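Local coordinates for uncharacterized NTF2-like protein (Cytophaga hutchinsonii ATCC 33406, PDB 3F14) that is of unknown function but has the cone-like NTF2 fold of the SnoaL-like family, whose cavity might bind a small ligand, at residues F18-Y22 and C49-L53; F90-I96 and T108-I112. All coordinates share one frame; numbering follows the deposited sequence. Where two conformers were deposited one is given.

Contact 1: F18-Y22 and C49-L53; sequences FPAVY and CNKML
Phe18 lies against Cys49 and Tyr22 reaches Asn50, packing the loop that follows helix 2-14 onto helix 42-57 in an NTF2-like fold. The central element is a Cys sulfur-aromatic contact: Cys49 SG stands 4.2 Å from the centroid of the Phe18 ring and 19° off its normal, hence over a face, displaced toward the CG side of the rim. Phe18 carries its CG beside the backbone N and anti to the carbonyl carbon (chi1 -48°), which swings the ring toward the helix and brings CD2 to 3.6 Å from Cys49 CB. At the far end of the ring the selenium of Met52, a selenomethionine, makes an oblique Met-aromatic contact in one of its two deposited conformers, with Phe18 CZ 4.0 Å from Met52 SE. On another flank the Leu53 methyl CD2 comes against the Pro19 ring at CG, 3.6 Å away. Phe13 of helix 2-14 touches both Phe18 and Cys49, so the pair is joined to that helix as well. A bound Tris molecule, probably from the crystallisation liquor, lies close to the Phe18 side chain, consistent with a pocket beside this packing. Tyr22 points its hydroxyl at the helix, and Cys49 CB sits at the ring's edge near its plane, 3.3 Å from Tyr22 OH. The Tyr22 ring and the Asn50 amide are turned nearly perpendicular. Tyr22 OH donates to Asn50 OD1 at 2.7 Å, arriving 63° out of the carbonyl plane, above it rather than along a lone pair.

Contact 2: F90-I96 and T108-I112; sequences FVSYCDI and TSYCI
Asp95 and Ser109 form a non-hydrogen-bonded pair of the antiparallel hairpin 88-100/103-111, whose short segments run at 166° with axes 4.7 Å apart. Ser109 OG lies beside its backbone N, anti to the carbonyl carbon (chi1 -62°), which points it at Asp95 OD1; it donates there at 2.7 Å, from above the carboxylate plane. Asp95 OD2 is held by Ser14, and OD1 also by a bound Tris; an alanine in place of Asp95 would probably leave the Ser109 and Ser14 hydroxyls without this shared acceptor. On the same face, the methyl Val91 CG1 fits against Cys111 CB at 3.8 Å. The opposite face carries Cys94, Ile96, Thr108 and Tyr110. Here Ile96 CD1 comes obliquely against the Tyr110 ring at CE1, 3.9 Å away. Beside it Cys94 CB and Tyr110 CB pack at 4.3 Å, and Cys94 O lies at the ring edge, in its plane. Paired backbone bonds fix the register, the straightest being Tyr110 N to Cys94 O at 174°. At the terminus, water 1 links Phe90 O to Ile112 OXT. Tyr110 OH bonds Glu76 of the second subunit, so this face meets the dimer partner, while the hairpin itself lies between strands 72-82 and 29-33.

Overall arrangement
From the N terminus, the chain leaves helix 2-14, passes through the loop 18-22, builds strands 25-26, 29-33 and 37-40, and returns along helix 42-57, where contact 1 closes a loop with 26 residues between its segments. Strands 60-68 and 72-82 follow before contact 2 closes the shorter hairpin loop, with 11 residues between. The two closures are in series, neither nesting nor crossing. The centres of contact 1 and contact 2 are about 17 Å apart, on opposite sides of the chain's centre. The nearest atoms of contact 1 and contact 2 stay about 7 Å apart. Trp31 bridges them, touching Cys49 and Met52 and bonding Ser109, thus linking helical packing to the sheet.

Contact 1: F18-Y22 and C49-L53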
ATOM      1  N   PHE A  18     -15.677  -0.193 -11.331  1.00 18.23           N
ATOM      2  CA  PHE A  18     -15.583  -1.646 -11.241  1.00 17.51           C
ATOM      3  C   PHE A  18     -16.205  -2.378 -12.451  1.00 18.84           C
ATOM      4  O   PHE A  18     -15.596  -3.337 -12.957  1.00 18.83           O
ATOM      5  CB  PHE A  18     -16.241  -2.168  -9.976  1.00 18.36           C
ATOM      6  CG  PHE A  18     -15.851  -1.437  -8.702  1.00 15.69           C
ATOM      7  CD1 PHE A  18     -14.547  -1.247  -8.311  1.00 17.94           C
ATOM      8  CD2 PHE A  18     -16.841  -1.055  -7.818  1.00 15.73           C
ATOM      9  CE1 PHE A  18     -14.256  -0.649  -7.105  1.00 17.10           C
ATOM     10  CE2 PHE A  18     -16.538  -0.456  -6.609  1.00 17.52           C
ATOM     11  CZ  PHE A  18     -15.235  -0.269  -6.253  1.00 16.20           C
ATOM     12  N   PRO A  19     -17.385  -1.944 -12.917  1.00 16.45           N
ATOM     13  CA  PRO A  19     -18.037  -2.683 -14.028  1.00 18.37           C
ATOM     14  C   PRO A  19     -17.177  -2.800 -15.279  1.00 19.85           C
ATOM     15  O   PRO A  19     -17.351  -3.747 -16.022  1.00 19.90           O
ATOM     16  CB  PRO A  19     -19.321  -1.894 -14.270  1.00 19.11           C
ATOM     17  CG  PRO A  19     -19.583  -1.234 -12.971  1.00 22.15           C
ATOM     18  CD  PRO A  19     -18.257  -0.857 -12.436  1.00 19.79           C
ATOM     19  N   ALA A  20     -16.265  -1.869 -15.517  1.00 19.58           N
ATOM     20  CA  ALA A  20     -15.360  -1.958 -16.677  1.00 19.88           C
ATOM     21  C   ALA A  20     -14.427  -3.153 -16.615  1.00 22.04           C
ATOM     22  O   ALA A  20     -13.869  -3.538 -17.643  1.00 22.34           O
ATOM     23  CB  ALA A  20     -14.533  -0.645 -16.839  1.00 20.19           C
ATOM     24  N   VAL A  21     -14.242  -3.755 -15.439  1.00 17.49           N
ATOM     25  CA  VAL A  21     -13.262  -4.839 -15.326  1.00 18.93           C
ATOM     26  C   VAL A  21     -13.804  -6.143 -14.756  1.00 16.96           C
ATOM     27  O   VAL A  21     -13.039  -7.098 -14.567  1.00 18.14           O
ATOM     28  CB  VAL A  21     -11.980  -4.380 -14.551  1.00 20.93           C
ATOM     29  CG1 VAL A  21     -11.291  -3.259 -15.310  1.00 22.25           C
ATOM     30  CG2 VAL A  21     -12.321  -3.918 -13.162  1.00 19.66           C
ATOM     31  N   TYR A  22     -15.111  -6.234 -14.510  1.00 18.63           N
ATOM     32  CA  TYR A  22     -15.669  -7.519 -14.041  1.00 18.82           C
ATOM     33  C   TYR A  22     -15.305  -8.709 -14.944  1.00 20.19           C
ATOM     34  O   TYR A  22     -15.031  -9.807 -14.435  1.00 19.37           O
ATOM     35  CB  TYR A  22     -17.189  -7.449 -13.940  1.00 16.17           C
ATOM     36  CG  TYR A  22     -17.744  -6.508 -12.899  1.00 19.36           C
ATOM     37  CD1 TYR A  22     -17.015  -6.143 -11.788  1.00 17.66           C
ATOM     38  CD2 TYR A  22     -19.050  -6.041 -13.018  1.00 16.42           C
ATOM     39  CE1 TYR A  22     -17.554  -5.267 -10.865  1.00 17.63           C
ATOM     40  CE2 TYR A  22     -19.594  -5.189 -12.082  1.00 16.57           C
ATOM     41  CZ  TYR A  22     -18.820  -4.807 -11.017  1.00 15.27           C
ATOM     42  OH  TYR A  22     -19.337  -3.957 -10.087  1.00 18.17           O
ATOM     43  N   CYS A  49     -18.865  -5.301  -5.207  1.00 15.12           N
ATOM     44  CA  CYS A  49     -18.587  -4.111  -5.988  1.00 15.81           C
ATOM     45  C   CYS A  49     -19.861  -3.427  -6.403  1.00 14.64           C
ATOM     46  O   CYS A  49     -19.921  -2.170  -6.387  1.00 16.22           O
ATOM     47  CB  CYS A  49     -17.761  -4.490  -7.227  1.00 14.67           C
ATOM     48  SG  CYS A  49     -16.058  -4.934  -6.895  1.00 16.32           S
ATOM     49  N   ASN A  50     -20.866  -4.146  -6.883  1.00 14.24           N
ATOM     50  CA  ASN A  50     -22.126  -3.521  -7.289  1.00 14.38           C
ATOM     51  C   ASN A  50     -22.824  -2.827  -6.130  1.00 15.51           C
ATOM     52  O   ASN A  50     -23.476  -1.786  -6.343  1.00 17.02           O
ATOM     53  CB  ASN A  50     -23.055  -4.526  -8.010  1.00 15.42           C
ATOM     54  CG  ASN A  50     -22.638  -4.752  -9.469  1.00 16.76           C
ATOM     55  OD1 ASN A  50     -22.051  -3.873 -10.090  1.00 18.53           O
ATOM     56  ND2 ASN A  50     -23.008  -5.882 -10.031  1.00 15.80           N
ATOM     57  N   LYS A  51     -22.801  -3.421  -4.942  0.70 16.09           N
ATOM     58  CA  LYS A  51     -23.406  -2.787  -3.760  0.70 16.98           C
ATOM     59  C   LYS A  51     -22.720  -1.443  -3.476  0.70 15.63           C
ATOM     60  O   LYS A  51     -23.386  -0.442  -3.158  0.70 16.09           O
ATOM     61  CB  LYS A  51     -23.310  -3.751  -2.586  0.70 19.84           C
ATOM     62  CG  LYS A  51     -23.778  -3.279  -1.234  0.70 22.52           C
ATOM     63  CD  LYS A  51     -23.872  -4.468  -0.257  0.70 23.01           C
ATOM     64  CE  LYS A  51     -23.895  -4.041   1.203  0.70 28.06           C
ATOM     65  NZ  LYS A  51     -24.586  -2.722   1.408  0.70 33.58           N
HETATM   66  N   MSE A  52     -21.395  -1.400  -3.673  0.51 11.55           N
HETATM   67  CA  MSE A  52     -20.491  -0.217  -3.415  0.51 12.40           C
HETATM   68  C   MSE A  52     -20.523   0.866  -4.501  0.51 13.44           C
HETATM   69  O   MSE A  52     -20.206   2.026  -4.226  0.51 13.29           O
HETATM   70  CB  MSE A  52     -18.998  -0.661  -3.212  0.51 11.71           C
HETATM   71  CG  MSE A  52     -17.968   0.452  -2.700  0.51 12.71           C
HETATM   72 SE   MSE A  52     -16.219  -0.143  -2.382  0.38 18.85          SE
HETATM   73  CE  MSE A  52     -16.598  -1.342  -0.956  0.51 23.97           C
ATOM     74  N   LEU A  53     -20.901   0.502  -5.722  1.00 15.55           N
ATOM     75  CA  LEU A  53     -20.834   1.350  -6.895  1.00 14.99           C
ATOM     76  C   LEU A  53     -21.506   2.719  -6.728  1.00 15.18           C
ATOM     77  O   LEU A  53     -20.886   3.734  -7.091  1.00 16.28           O
ATOM     78  CB  LEU A  53     -21.361   0.613  -8.122  1.00 17.77           C
ATOM     79  CG  LEU A  53     -21.107   1.262  -9.479  1.00 17.68           C
ATOM     80  CD1 LEU A  53     -19.632   1.521  -9.778  1.00 19.99           C
ATOM     81  CD2 LEU A  53     -21.748   0.401 -10.564  1.00 20.67           C
TER

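Contact 2: F90-I96 and T108-I112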
ATOM      1  N   PHE A  90     -11.376  12.767   2.827  1.00 18.03           N
ATOM      2  CA  PHE A  90     -10.551  12.075   1.852  1.00 18.04           C
ATOM      3  C   PHE A  90     -10.071  10.755   2.418  1.00 20.64           C
ATOM      4  O   PHE A  90      -9.591  10.733   3.555  1.00 22.02           O
ATOM      5  CB  PHE A  90      -9.329  12.905   1.371  0.57 20.54           C
ATOM      6  CG  PHE A  90      -9.683  14.050   0.432  0.57 16.89           C
ATOM      7  CD1 PHE A  90      -9.628  13.919  -0.959  0.57 17.53           C
ATOM      8  CD2 PHE A  90     -10.054  15.271   0.963  0.57 20.10           C
ATOM      9  CE1 PHE A  90      -9.954  15.002  -1.778  0.57 22.56           C
ATOM     10  CE2 PHE A  90     -10.380  16.343   0.142  0.57 20.47           C
ATOM     11  CZ  PHE A  90     -10.332  16.208  -1.220  0.57 21.59           C
ATOM     12  N   VAL A  91     -10.226   9.679   1.665  1.00 17.11           N
ATOM     13  CA  VAL A  91      -9.626   8.386   1.998  1.00 17.07           C
ATOM     14  C   VAL A  91      -8.422   8.234   1.071  1.00 18.29           C
ATOM     15  O   VAL A  91      -8.573   8.334  -0.150  1.00 20.81           O
ATOM     16  CB  VAL A  91     -10.580   7.237   1.767  1.00 19.09           C
ATOM     17  CG1 VAL A  91      -9.823   5.855   1.717  1.00 20.38           C
ATOM     18  CG2 VAL A  91     -11.689   7.250   2.820  1.00 23.91           C
ATOM     19  N   SER A  92      -7.243   7.965   1.640  1.00 16.59           N
ATOM     20  CA  SER A  92      -6.050   7.673   0.901  1.00 17.06           C
ATOM     21  C   SER A  92      -5.988   6.163   0.724  1.00 16.31           C
ATOM     22  O   SER A  92      -6.109   5.427   1.721  1.00 17.87           O
ATOM     23  CB  SER A  92      -4.816   8.145   1.674  1.00 17.02           C
ATOM     24  OG  SER A  92      -4.762   9.577   1.732  1.00 19.99           O
ATOM     25  N   TYR A  93      -5.811   5.702  -0.502  1.00 15.25           N
ATOM     26  CA  TYR A  93      -5.768   4.274  -0.775  1.00 15.50           C
ATOM     27  C   TYR A  93      -4.522   3.809  -1.502  1.00 15.60           C
ATOM     28  O   TYR A  93      -3.900   4.530  -2.272  1.00 16.58           O
ATOM     29  CB  TYR A  93      -7.044   3.794  -1.564  1.00 16.12           C
ATOM     30  CG  TYR A  93      -7.291   4.475  -2.882  1.00 16.01           C
ATOM     31  CD1 TYR A  93      -6.627   4.097  -4.063  1.00 15.57           C
ATOM     32  CD2 TYR A  93      -8.238   5.484  -2.979  1.00 18.26           C
ATOM     33  CE1 TYR A  93      -6.873   4.748  -5.257  1.00 14.95           C
ATOM     34  CE2 TYR A  93      -8.525   6.088  -4.182  1.00 16.64           C
ATOM     35  CZ  TYR A  93      -7.848   5.743  -5.321  1.00 16.33           C
ATOM     36  OH  TYR A  93      -8.144   6.425  -6.499  1.00 17.09           O
ATOM     37  N   CYS A  94      -4.176   2.567  -1.214  1.00 15.09           N
ATOM     38  CA  CYS A  94      -3.149   1.845  -1.927  1.00 16.46           C
ATOM     39  C   CYS A  94      -3.765   0.484  -2.303  1.00 15.40           C
ATOM     40  O   CYS A  94      -4.097  -0.302  -1.428  1.00 15.12           O
ATOM     41  CB  CYS A  94      -1.904   1.662  -1.059  1.00 15.53           C
ATOM     42  SG  CYS A  94      -0.620   0.689  -1.906  1.00 18.86           S
ATOM     43  N   ASP A  95      -3.909   0.247  -3.607  1.00 14.71           N
ATOM     44  CA  ASP A  95      -4.487  -0.977  -4.167  1.00 14.66           C
ATOM     45  C   ASP A  95      -3.403  -1.780  -4.833  1.00 14.45           C
ATOM     46  O   ASP A  95      -2.691  -1.286  -5.714  1.00 14.96           O
ATOM     47  CB  ASP A  95      -5.579  -0.666  -5.177  1.00 15.03           C
ATOM     48  CG  ASP A  95      -6.757   0.086  -4.587  1.00 16.22           C
ATOM     49  OD1 ASP A  95      -7.156  -0.153  -3.431  1.00 16.04           O
ATOM     50  OD2 ASP A  95      -7.361   0.970  -5.322  1.00 16.73           O
ATOM     51  N   ILE A  96      -3.300  -3.058  -4.457  1.00 15.13           N
ATOM     52  CA  ILE A  96      -2.268  -3.963  -4.962  1.00 14.53           C
ATOM     53  C   ILE A  96      -2.939  -5.100  -5.739  1.00 14.59           C
ATOM     54  O   ILE A  96      -3.801  -5.802  -5.186  1.00 16.03           O
ATOM     55  CB  ILE A  96      -1.438  -4.564  -3.803  1.00 14.79           C
ATOM     56  CG1 ILE A  96      -0.819  -3.459  -2.975  1.00 14.97           C
ATOM     57  CG2 ILE A  96      -0.388  -5.560  -4.332  1.00 14.56           C
ATOM     58  CD1 ILE A  96      -0.052  -3.941  -1.709  1.00 18.21           C
ATOM     59  N   THR A 108      -5.628  -6.285  -3.053  1.00 15.03           N
ATOM     60  CA  THR A 108      -5.457  -5.964  -1.631  1.00 16.03           C
ATOM     61  C   THR A 108      -5.530  -4.449  -1.481  1.00 15.96           C
ATOM     62  O   THR A 108      -4.752  -3.754  -2.147  1.00 16.68           O
ATOM     63  CB  THR A 108      -4.119  -6.495  -1.115  1.00 15.19           C
ATOM     64  OG1 THR A 108      -3.989  -7.901  -1.397  1.00 17.06           O
ATOM     65  CG2 THR A 108      -4.014  -6.271   0.426  1.00 17.50           C
ATOM     66  N   SER A 109      -6.454  -3.936  -0.673  1.00 15.44           N
ATOM     67  CA  SER A 109      -6.622  -2.478  -0.566  1.00 14.94           C
ATOM     68  C   SER A 109      -6.392  -2.007   0.864  1.00 14.84           C
ATOM     69  O   SER A 109      -7.029  -2.492   1.802  1.00 14.95           O
ATOM     70  CB  SER A 109      -8.003  -2.077  -1.017  1.00 17.12           C
ATOM     71  OG  SER A 109      -8.270  -2.390  -2.389  1.00 16.42           O
ATOM     72  N   TYR A 110      -5.489  -1.030   0.987  1.00 14.79           N
ATOM     73  CA  TYR A 110      -5.238  -0.299   2.238  1.00 13.92           C
ATOM     74  C   TYR A 110      -5.892   1.044   2.103  1.00 15.76           C
ATOM     75  O   TYR A 110      -5.490   1.841   1.266  1.00 15.47           O
ATOM     76  CB  TYR A 110      -3.724  -0.122   2.461  1.00 14.91           C
ATOM     77  CG  TYR A 110      -2.961  -1.400   2.607  1.00 13.19           C
ATOM     78  CD1 TYR A 110      -2.656  -2.217   1.521  1.00 14.66           C
ATOM     79  CD2 TYR A 110      -2.445  -1.784   3.848  1.00 15.61           C
ATOM     80  CE1 TYR A 110      -1.956  -3.430   1.687  1.00 14.86           C
ATOM     81  CE2 TYR A 110      -1.778  -2.955   4.011  1.00 14.08           C
ATOM     82  CZ  TYR A 110      -1.502  -3.833   2.924  1.00 13.33           C
ATOM     83  OH  TYR A 110      -0.811  -5.000   3.120  1.00 15.99           O
ATOM     84  N   CYS A 111      -6.872   1.346   2.958  1.00 15.21           N
ATOM     85  CA  CYS A 111      -7.684   2.557   2.843  1.00 16.76           C
ATOM     86  C   CYS A 111      -7.680   3.248   4.177  1.00 17.15           C
ATOM     87  O   CYS A 111      -8.069   2.658   5.182  1.00 18.55           O
ATOM     88  CB  CYS A 111      -9.130   2.221   2.450  1.00 16.52           C
ATOM     89  SG  CYS A 111      -9.309   1.214   0.965  1.00 19.64           S
ATOM     90  N   ILE A 112      -7.237   4.480   4.188  1.00 16.28           N
ATOM     91  CA  ILE A 112      -7.080   5.289   5.407  1.00 15.51           C
ATOM     92  C   ILE A 112      -7.828   6.596   5.275  1.00 17.26           C
ATOM     93  O   ILE A 112      -7.481   7.404   4.416  1.00 18.62           O
ATOM     94  CB  ILE A 112      -5.575   5.534   5.708  1.00 15.68           C
ATOM     95  CG1 ILE A 112      -4.908   4.195   5.987  1.00 18.08           C
ATOM     96  CG2 ILE A 112      -5.354   6.476   6.908  1.00 17.21           C
ATOM     97  CD1 ILE A 112      -3.373   4.217   6.082  1.00 20.10           C
ATOM     98  OXT ILE A 112      -8.662   6.872   6.154  1.00 22.00           O
TER
HETATM   99  O   HOH W   1      -9.644   9.381   5.741  1.00 29.62           O